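Local coordinates for maternal effect protein oskar (Drosophila melanogaster, PDB 5A4A), which binds RNA through its OSK domain, which belongs to the SGNH hydrolase family, and acts in the fly as an inducer of the germline, at residues L125-H130 and K184-F189; K153-H158 and E203-Y208; L61-A66 and V83-V88. One frame throughout, in Å; residues are numbered along the deposited sequence.

Contact 3 is the core of the three: every touching residue is buried, and it packs helix 63-71 against the end of strand 80-84 and the start of helix 87-91. Contacts 1 and 2 lie further out and are only partly buried. Contact 1 joins two loops through an amide, two waters and the packing of Leu188. Contact 2 sets strand 154-155 against the end of helix 192-204 with aliphatic groups. Contacts 2 and 3 reach the same sheet and touch where Ile157 CD1 meets Asn84 ND2. Contacts 1 and 3 touch where Tyr187 OH packs on Val88 CG2. Contact 1 thus mixes polar bonds with packing, whereas contact 3 is mainly aliphatic, with one bridging water.

Contact 1 of 3, residues L125-H130 and K184-F189; sequences LGNYCH and KEPYLF. With SO4 (sulfate ion), chain D.
Asn127 and Pro186 are joined by the one direct hydrogen bond between these two loops. Asn127 ND2 donates to Pro186 O at 2.9 Å with an N-H...O angle of 159°. The carbonyl oxygen lies close to the amide plane of Asn127, but the donor sits above the carbonyl plane, 68° out of it. Asn127 has CG between its backbone N and its carbonyl carbon (chi1 52°), which sends the amide across to the 184-189 loop.

The tight part is around Leu188. Its CD2 lies 3.8 Å from Gly126 C, and its CB packs at 3.7 Å from Asn127 OD1. A CB on Gly126 would fall only 3.0 Å from Leu188 CD2, so a side chain there would probably clash with Leu188 as placed. Two waters fill the polar side. One accepts from Gly126 N and donates to Leu188 O. The other donates to Asn127 OD1 at 2.7 Å and accepts from Leu188 N.

The other side is looser and nearer solvent. Pro186 is exposed. Tyr128 reaches over with its hydroxyl end, and the edge of its ring lies by Pro186 O. Tyr128 OH stands 3.5 Å from Glu185 CG and near Pro186 CD, and the side chain crosses both at about a right angle. Lys184 binds a sulfate, probably from the crystallisation liquor. Lys184 N donates to sulfate O2 at 2.9 Å and NZ to sulfate O1, while Ser183 and Arg92 hold the same ion.

The loop between strand 116-120 and helix 132-148 is bonded to the loop that leads into helix 192-204. Both polar atoms of the Asn127 amide are used, one directly and one through water. The bonding pattern fixes which way the amide is turned; a flipped amide would probably set OD1 against the Pro186 carbonyl.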
loop_
_atom_site.group_PDB
_atom_site.type_symbol
_atom_site.label_atom_id
_atom_site.label_comp_id
_atom_site.label_asym_id
_atom_site.label_seq_id
_atom_site.Cartn_x
_atom_site.Cartn_y
_atom_site.Cartn_z
ATOM N N LEU A 125 8.028 -9.446 2.483
ATOM C CA LEU A 125 9.047 -8.811 1.648
ATOM C C LEU A 125 10.033 -9.900 1.246
ATOM O O LEU A 125 10.872 -10.330 2.050
ATOM C CB LEU A 125 9.736 -7.684 2.422
ATOM C CG LEU A 125 8.791 -6.551 2.836
ATOM C CD1 LEU A 125 9.478 -5.567 3.775
ATOM C CD2 LEU A 125 8.250 -5.824 1.605
ATOM N N GLY A 126 9.904 -10.369 0.008
ATOM C CA GLY A 126 10.587 -11.576 -0.426
ATOM C C GLY A 126 12.103 -11.554 -0.353
ATOM O O GLY A 126 12.724 -12.581 -0.063
ATOM N N ASN A 127 12.708 -10.398 -0.600
ATOM C CA ASN A 127 14.170 -10.309 -0.538
ATOM C C ASN A 127 14.720 -10.132 0.879
ATOM O O ASN A 127 15.933 -10.137 1.082
ATOM C CB ASN A 127 14.710 -9.214 -1.470
ATOM C CG ASN A 127 14.039 -7.863 -1.256
ATOM O OD1 ASN A 127 12.880 -7.785 -0.855
ATOM N ND2 ASN A 127 14.770 -6.792 -1.542
ATOM N N TYR A 128 13.821 -9.983 1.849
ATOM C CA TYR A 128 14.223 -9.828 3.244
ATOM C C TYR A 128 13.864 -11.064 4.051
ATOM O O TYR A 128 13.749 -11.002 5.271
ATOM C CB TYR A 128 13.566 -8.584 3.871
ATOM C CG TYR A 128 14.140 -7.286 3.356
ATOM C CD1 TYR A 128 15.236 -6.695 3.977
ATOM C CD2 TYR A 128 13.605 -6.660 2.241
ATOM C CE1 TYR A 128 15.771 -5.515 3.506
ATOM C CE2 TYR A 128 14.133 -5.478 1.762
ATOM C CZ TYR A 128 15.217 -4.911 2.401
ATOM O OH TYR A 128 15.750 -3.736 1.928
ATOM N N CYS A 129 13.702 -12.192 3.370
ATOM C CA CYS A 129 13.291 -13.425 4.042
ATOM C C CYS A 129 14.283 -13.891 5.119
ATOM O O CYS A 129 13.892 -14.591 6.046
ATOM C CB CYS A 129 13.025 -14.543 3.020
ATOM S SG CYS A 129 14.464 -14.967 1.976
ATOM N N HIS A 130 15.555 -13.507 5.005
ATOM C CA HIS A 130 16.562 -13.886 6.007
ATOM C C HIS A 130 16.692 -12.890 7.166
ATOM O O HIS A 130 17.448 -13.117 8.106
ATOM C CB HIS A 130 17.937 -14.078 5.362
ATOM C CG HIS A 130 17.968 -15.137 4.305
ATOM N ND1 HIS A 130 17.267 -16.318 4.413
ATOM C CD2 HIS A 130 18.609 -15.187 3.114
ATOM C CE1 HIS A 130 17.479 -17.054 3.336
ATOM N NE2 HIS A 130 18.290 -16.389 2.532
ATOM N N LYS A 184 15.477 3.996 -1.356
ATOM C CA LYS A 184 16.772 3.411 -1.696
ATOM C C LYS A 184 16.854 1.904 -1.427
ATOM O O LYS A 184 17.801 1.258 -1.861
ATOM C CB LYS A 184 17.902 4.126 -0.948
ATOM C CG LYS A 184 17.904 3.872 0.551
ATOM C CD LYS A 184 19.081 4.565 1.221
ATOM C CE LYS A 184 19.129 4.253 2.704
ATOM N NZ LYS A 184 17.982 4.853 3.432
ATOM N N GLU A 185 15.876 1.343 -0.714
ATOM C CA GLU A 185 15.885 -0.096 -0.461
ATOM C C GLU A 185 15.428 -0.846 -1.703
ATOM O O GLU A 185 14.544 -0.385 -2.420
ATOM C CB GLU A 185 14.947 -0.470 0.706
ATOM C CG GLU A 185 15.514 -0.205 2.079
ATOM C CD GLU A 185 15.520 1.259 2.443
ATOM O OE1 GLU A 185 14.543 1.959 2.116
ATOM O OE2 GLU A 185 16.511 1.708 3.054
ATOM N N PRO A 186 16.000 -2.029 -1.938
ATOM C CA PRO A 186 15.635 -2.821 -3.116
ATOM C C PRO A 186 14.311 -3.542 -2.907
ATOM O O PRO A 186 14.006 -3.998 -1.796
ATOM C CB PRO A 186 16.771 -3.831 -3.226
ATOM C CG PRO A 186 17.270 -3.982 -1.804
ATOM C CD PRO A 186 17.112 -2.626 -1.177
ATOM N N TYR A 187 13.537 -3.646 -3.982
ATOM C CA TYR A 187 12.206 -4.248 -3.925
ATOM C C TYR A 187 12.209 -5.532 -4.733
ATOM O O TYR A 187 12.745 -5.559 -5.836
ATOM C CB TYR A 187 11.184 -3.289 -4.544
ATOM C CG TYR A 187 10.706 -2.212 -3.607
ATOM C CD1 TYR A 187 11.585 -1.285 -3.064
ATOM C CD2 TYR A 187 9.365 -2.137 -3.246
ATOM C CE1 TYR A 187 11.139 -0.305 -2.192
ATOM C CE2 TYR A 187 8.909 -1.160 -2.377
ATOM C CZ TYR A 187 9.793 -0.255 -1.851
ATOM O OH TYR A 187 9.324 0.715 -0.991
ATOM N N LEU A 188 11.624 -6.596 -4.180
ATOM C CA LEU A 188 11.409 -7.824 -4.944
ATOM C C LEU A 188 9.919 -7.899 -5.275
ATOM O O LEU A 188 9.082 -8.141 -4.391
ATOM C CB LEU A 188 11.829 -9.068 -4.143
ATOM C CG LEU A 188 11.935 -10.350 -4.987
ATOM C CD1 LEU A 188 13.082 -10.197 -5.997
ATOM C CD2 LEU A 188 12.126 -11.588 -4.130
ATOM N N PHE A 189 9.578 -7.675 -6.538
ATOM C CA PHE A 189 8.173 -7.552 -6.917
ATOM C C PHE A 189 7.465 -8.876 -7.125
ATOM O O PHE A 189 8.097 -9.900 -7.381
ATOM C CB PHE A 189 8.036 -6.664 -8.149
ATOM C CG PHE A 189 8.272 -5.222 -7.853
ATOM C CD1 PHE A 189 7.251 -4.445 -7.323
ATOM C CD2 PHE A 189 9.527 -4.652 -8.052
ATOM C CE1 PHE A 189 7.462 -3.108 -7.018
ATOM C CE2 PHE A 189 9.747 -3.321 -7.759
ATOM C CZ PHE A 189 8.715 -2.547 -7.239
HETATM S S SO4 D . 14.506 5.501 1.934
HETATM O O1 SO4 D . 15.201 4.556 2.806
HETATM O O2 SO4 D . 15.369 5.899 0.818
HETATM O O3 SO4 D . 13.272 4.887 1.442
HETATM O O4 SO4 D . 14.156 6.692 2.702
HETATM O O HOH W 1 8.743 -8.252 -1.648
HETATM O O HOH W 2 10.744 -6.284 -1.434
#

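Contact 2 of 3, residues K153-H158 and E203-Y208; sequences KVIDIH and ETSLEY
Ile155 and Ser205 mark the closest backbone approach, with CA atoms 6.8 Å apart. Toward Lys153 and Leu206 the chains diverge, and the CA distance there is 8.9 Å. Segment 153-158 holds strand 154-155, which pairs with strand 116-120. Segment 203-208 holds the closing residues of helix 192-204 and the chain's C-terminus. Leu206 N still bonds back to Glu203 O at 2.9 Å.

Ile155 points at the helix end. With CG1 beside the backbone N (chi1 -58°), its longer branch runs out so that CD1 meets Leu206 CG at 4.0 Å. The shorter branch, CG2, lies 3.7 Å from Ser205 OG. That hydroxyl is already bonded to Val201 O inside the helix, so it presents Ile155 with a satisfied polar group. Lys153 runs past Leu206 in the opposite sense, its CG 4.1 Å from Leu206 CD2. Its CE comes to 3.1 Å from Ser205 O, with NZ at a similar distance.

Val201 and Ile118 extend the apolar patch inward. The contact packs strand 154-155 against the end of helix 192-204 by aliphatic groups, and the lysine brings a positive charge beside a carbonyl near the helix end, which would probably be mildly attractive.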
loop_
_atom_site.group_PDB
_atom_site.type_symbol
_atom_site.label_atom_id
_atom_site.label_comp_id
_atom_site.label_asym_id
_atom_site.label_seq_id
_atom_site.Cartn_x
_atom_site.Cartn_y
_atom_site.Cartn_z
ATOM N N LYS A 153 -13.178 -3.544 7.292
ATOM C CA LYS A 153 -12.814 -4.707 6.500
ATOM C C LYS A 153 -11.289 -4.853 6.438
ATOM O O LYS A 153 -10.575 -3.920 6.047
ATOM C CB LYS A 153 -13.413 -4.599 5.101
ATOM C CG LYS A 153 -13.137 -5.800 4.215
ATOM C CD LYS A 153 -13.895 -7.037 4.693
ATOM C CE LYS A 153 -13.718 -8.167 3.676
ATOM N NZ LYS A 153 -14.541 -9.362 4.034
ATOM N N VAL A 154 -10.800 -6.027 6.831
ATOM C CA VAL A 154 -9.374 -6.324 6.792
ATOM C C VAL A 154 -9.124 -7.563 5.945
ATOM O O VAL A 154 -9.649 -8.635 6.223
ATOM C CB VAL A 154 -8.800 -6.543 8.204
ATOM C CG1 VAL A 154 -7.337 -6.976 8.108
ATOM C CG2 VAL A 154 -8.950 -5.266 9.037
ATOM N N ILE A 155 -8.318 -7.399 4.900
ATOM C CA ILE A 155 -8.048 -8.472 3.957
ATOM C C ILE A 155 -6.637 -9.011 4.140
ATOM O O ILE A 155 -5.658 -8.272 4.021
ATOM C CB ILE A 155 -8.227 -7.956 2.517
ATOM C CG1 ILE A 155 -9.650 -7.414 2.354
ATOM C CG2 ILE A 155 -7.907 -9.047 1.492
ATOM C CD1 ILE A 155 -9.895 -6.701 1.033
ATOM N N ASP A 156 -6.538 -10.307 4.415
ATOM C CA ASP A 156 -5.241 -10.946 4.604
ATOM C C ASP A 156 -4.664 -11.378 3.250
ATOM O O ASP A 156 -5.029 -12.430 2.712
ATOM C CB ASP A 156 -5.390 -12.125 5.582
ATOM C CG ASP A 156 -4.169 -13.046 5.617
ATOM O OD1 ASP A 156 -3.046 -12.629 5.253
ATOM O OD2 ASP A 156 -4.343 -14.211 6.021
ATOM N N ILE A 157 -3.771 -10.559 2.695
ATOM C CA ILE A 157 -3.052 -10.948 1.478
ATOM C C ILE A 157 -1.732 -11.657 1.778
ATOM O O ILE A 157 -1.142 -12.286 0.892
ATOM C CB ILE A 157 -2.768 -9.746 0.521
ATOM C CG1 ILE A 157 -1.869 -8.701 1.190
ATOM C CG2 ILE A 157 -4.078 -9.118 0.037
ATOM C CD1 ILE A 157 -1.241 -7.695 0.187
ATOM N N HIS A 158 -1.252 -11.514 3.011
ATOM C CA HIS A 158 0.006 -12.130 3.430
ATOM C C HIS A 158 -0.011 -13.650 3.226
ATOM O O HIS A 158 0.932 -14.223 2.691
ATOM C CB HIS A 158 0.302 -11.798 4.900
ATOM C CG HIS A 158 1.650 -12.254 5.361
ATOM N ND1 HIS A 158 1.860 -13.486 5.952
ATOM C CD2 HIS A 158 2.861 -11.646 5.328
ATOM C CE1 HIS A 158 3.138 -13.616 6.250
ATOM N NE2 HIS A 158 3.770 -12.514 5.884
ATOM N N GLU A 203 -10.245 -9.211 -4.423
ATOM C CA GLU A 203 -11.555 -9.182 -5.076
ATOM C C GLU A 203 -12.550 -10.110 -4.395
ATOM O O GLU A 203 -13.698 -9.736 -4.147
ATOM C CB GLU A 203 -11.448 -9.556 -6.560
ATOM C CG GLU A 203 -10.717 -8.529 -7.420
ATOM C CD GLU A 203 -11.016 -8.709 -8.897
ATOM O OE1 GLU A 203 -11.883 -9.542 -9.220
ATOM O OE2 GLU A 203 -10.401 -8.025 -9.736
ATOM N N THR A 204 -12.116 -11.329 -4.096
ATOM C CA THR A 204 -13.035 -12.321 -3.553
ATOM C C THR A 204 -13.468 -11.950 -2.132
ATOM O O THR A 204 -14.537 -12.352 -1.679
ATOM C CB THR A 204 -12.434 -13.731 -3.593
ATOM O OG1 THR A 204 -11.210 -13.756 -2.851
ATOM C CG2 THR A 204 -12.148 -14.128 -5.031
ATOM N N SER A 205 -12.652 -11.154 -1.451
ATOM C CA SER A 205 -13.005 -10.668 -0.124
ATOM C C SER A 205 -14.027 -9.530 -0.176
ATOM O O SER A 205 -14.592 -9.135 0.855
ATOM C CB SER A 205 -11.744 -10.193 0.599
ATOM O OG SER A 205 -10.832 -11.263 0.760
ATOM N N LEU A 206 -14.265 -8.994 -1.369
ATOM C CA LEU A 206 -15.136 -7.830 -1.512
ATOM C C LEU A 206 -16.330 -8.092 -2.430
ATOM O O LEU A 206 -17.026 -7.166 -2.852
ATOM C CB LEU A 206 -14.318 -6.644 -2.050
ATOM C CG LEU A 206 -13.213 -6.100 -1.141
ATOM C CD1 LEU A 206 -12.450 -4.991 -1.875
ATOM C CD2 LEU A 206 -13.786 -5.556 0.164
ATOM N N GLU A 207 -16.564 -9.355 -2.751
ATOM C CA GLU A 207 -17.567 -9.678 -3.759
ATOM C C GLU A 207 -19.003 -9.338 -3.380
ATOM O O GLU A 207 -19.779 -8.830 -4.201
ATOM C CB GLU A 207 -17.506 -11.150 -4.128
ATOM C CG GLU A 207 -18.554 -11.511 -5.171
ATOM C CD GLU A 207 -18.320 -12.856 -5.806
ATOM O OE1 GLU A 207 -17.393 -13.566 -5.363
ATOM O OE2 GLU A 207 -19.061 -13.197 -6.755
ATOM N N TYR A 208 -19.368 -9.657 -2.146
ATOM C CA TYR A 208 -20.755 -9.530 -1.724
ATOM C C TYR A 208 -20.940 -8.397 -0.717
ATOM O O TYR A 208 -22.075 -8.023 -0.420
ATOM C CB TYR A 208 -21.242 -10.846 -1.125
ATOM C CG TYR A 208 -21.207 -12.011 -2.098
ATOM C CD1 TYR A 208 -22.172 -12.139 -3.089
ATOM C CD2 TYR A 208 -20.216 -12.978 -2.021
ATOM C CE1 TYR A 208 -22.145 -13.187 -3.978
ATOM C CE2 TYR A 208 -20.177 -14.036 -2.916
ATOM C CZ TYR A 208 -21.152 -14.133 -3.886
ATOM O OH TYR A 208 -21.141 -15.181 -4.771
#

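Contact 3 of 3, residues L61-A66 and V83-V88; sequences LTINGA and VNIGSV
Ile85, just after strand 80-84, packs against Leu61, Ile63 and Ala66 around the start of helix 63-71. Its side chain starts from CB toward the other segment. There it divides. The CG2 branch meets Ile63 CG1 at 4.1 Å. The CG1 branch, anti to the backbone N (chi1 -159°), lies over the first turn of the helix, 3.9 Å from Ile63 CA, with Ala66 CB also in touch. At the tip, CD1 comes to 3.4 Å from Leu61 O and packs on Leu61 CD2 at 3.8 Å. Thr62 O lies close to both CG1 and CD1.

Val88, in helix 87-91, packs against Leu61 and Thr62, just ahead of helix 63-71. Its CG2 also approaches Leu61 O, and its CG1 meets Thr62 CG2 at 3.7 Å. Thr62 is the N-cap of helix 63-71. Its OG1 accepts from Gly65 N at 2.9 Å, while its methyl faces Val88. With an alanine here, Gly65 N would probably lose its capping acceptor and a gap would open beside Val88 CG1.

Gly86, the N-cap of helix 87-91, has backbone angles that would jam any CB against the carbonyl before it. One buried water joins the two helix starts. It donates to Leu61 O at 2.7 Å and accepts from Gly86 N and Val88 N. Asp89 reaches back to take a bond from Ile63 N.

The run from Gly86 to Asp89 probably corresponds to the Gly-X-Asn-Asp motif of SGNH hydrolases, with valine in place of the asparagine. Aliphatic packing holds the segments together, the water bridges their backbones, and Thr62 OG1 caps Gly65 N.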
loop_
_atom_site.group_PDB
_atom_site.type_symbol
_atom_site.label_atom_id
_atom_site.label_comp_id
_atom_site.label_asym_id
_atom_site.label_seq_id
_atom_site.Cartn_x
_atom_site.Cartn_y
_atom_site.Cartn_z
ATOM N N LEU A 61 5.762 5.700 -0.521
ATOM C CA LEU A 61 4.716 6.221 0.365
ATOM C C LEU A 61 4.731 5.510 1.720
ATOM O O LEU A 61 4.472 4.313 1.809
ATOM C CB LEU A 61 3.325 6.082 -0.268
ATOM C CG LEU A 61 2.207 6.945 0.336
ATOM C CD1 LEU A 61 2.408 8.434 -0.009
ATOM C CD2 LEU A 61 0.834 6.461 -0.107
ATOM N N THR A 62 5.035 6.255 2.774
ATOM C CA THR A 62 4.954 5.709 4.117
ATOM C C THR A 62 3.552 5.967 4.665
ATOM O O THR A 62 2.723 6.617 4.015
ATOM C CB THR A 62 5.954 6.395 5.051
ATOM O OG1 THR A 62 5.679 7.799 5.051
ATOM C CG2 THR A 62 7.403 6.159 4.575
ATOM N N ILE A 63 3.305 5.487 5.877
ATOM C CA ILE A 63 2.039 5.755 6.541
ATOM C C ILE A 63 1.858 7.266 6.705
ATOM O O ILE A 63 0.800 7.800 6.381
ATOM C CB ILE A 63 1.954 5.042 7.900
ATOM C CG1 ILE A 63 1.898 3.526 7.699
ATOM C CG2 ILE A 63 0.719 5.488 8.667
ATOM C CD1 ILE A 63 2.294 2.733 8.943
ATOM N N ASN A 64 2.895 7.955 7.177
ATOM C CA ASN A 64 2.854 9.419 7.259
ATOM C C ASN A 64 2.710 10.083 5.893
ATOM O O ASN A 64 2.002 11.082 5.749
ATOM C CB ASN A 64 4.073 9.965 8.011
ATOM C CG ASN A 64 3.928 9.827 9.510
ATOM O OD1 ASN A 64 2.892 9.376 9.998
ATOM N ND2 ASN A 64 4.967 10.209 10.252
ATOM N N GLY A 65 3.369 9.519 4.883
ATOM C CA GLY A 65 3.189 9.989 3.521
ATOM C C GLY A 65 1.735 9.899 3.083
ATOM O O GLY A 65 1.227 10.795 2.405
ATOM N N ALA A 66 1.070 8.811 3.472
ATOM C CA ALA A 66 -0.328 8.598 3.117
ATOM C C ALA A 66 -1.207 9.620 3.835
ATOM O O ALA A 66 -2.139 10.176 3.251
ATOM C CB ALA A 66 -0.763 7.166 3.452
ATOM N N VAL A 83 -6.482 0.098 0.922
ATOM C CA VAL A 83 -5.192 0.560 1.435
ATOM C C VAL A 83 -4.194 -0.570 1.659
ATOM O O VAL A 83 -4.514 -1.579 2.288
ATOM C CB VAL A 83 -5.386 1.286 2.778
ATOM C CG1 VAL A 83 -4.042 1.756 3.341
ATOM C CG2 VAL A 83 -6.352 2.461 2.608
ATOM N N ASN A 84 -2.985 -0.404 1.123
ATOM C CA ASN A 84 -1.870 -1.282 1.469
ATOM C C ASN A 84 -0.683 -0.399 1.816
ATOM O O ASN A 84 -0.016 0.136 0.929
ATOM C CB ASN A 84 -1.513 -2.214 0.300
ATOM C CG ASN A 84 -0.423 -3.213 0.662
ATOM O OD1 ASN A 84 0.736 -3.065 0.254
ATOM N ND2 ASN A 84 -0.787 -4.237 1.433
ATOM N N ILE A 85 -0.425 -0.229 3.104
ATOM C CA ILE A 85 0.529 0.777 3.539
ATOM C C ILE A 85 1.331 0.270 4.743
ATOM O O ILE A 85 0.793 -0.408 5.631
ATOM C CB ILE A 85 -0.210 2.121 3.843
ATOM C CG1 ILE A 85 0.735 3.326 3.790
ATOM C CG2 ILE A 85 -0.980 2.057 5.169
ATOM C CD1 ILE A 85 1.235 3.654 2.387
ATOM N N GLY A 86 2.619 0.583 4.760
ATOM C CA GLY A 86 3.478 0.179 5.857
ATOM C C GLY A 86 4.777 -0.479 5.430
ATOM O O GLY A 86 5.739 -0.478 6.203
ATOM N N SER A 87 4.808 -1.067 4.230
ATOM C CA SER A 87 6.024 -1.736 3.761
ATOM C C SER A 87 7.206 -0.782 3.734
ATOM O O SER A 87 8.314 -1.169 4.098
ATOM C CB SER A 87 5.855 -2.375 2.371
ATOM O OG SER A 87 4.982 -3.486 2.430
ATOM N N VAL A 88 6.973 0.462 3.316
ATOM C CA VAL A 88 8.073 1.426 3.220
ATOM C C VAL A 88 8.595 1.779 4.619
ATOM O O VAL A 88 9.806 1.818 4.837
ATOM C CB VAL A 88 7.679 2.710 2.463
ATOM C CG1 VAL A 88 8.887 3.654 2.359
ATOM C CG2 VAL A 88 7.184 2.378 1.058
HETATM O O HOH W 3 4.268 1.765 2.794
#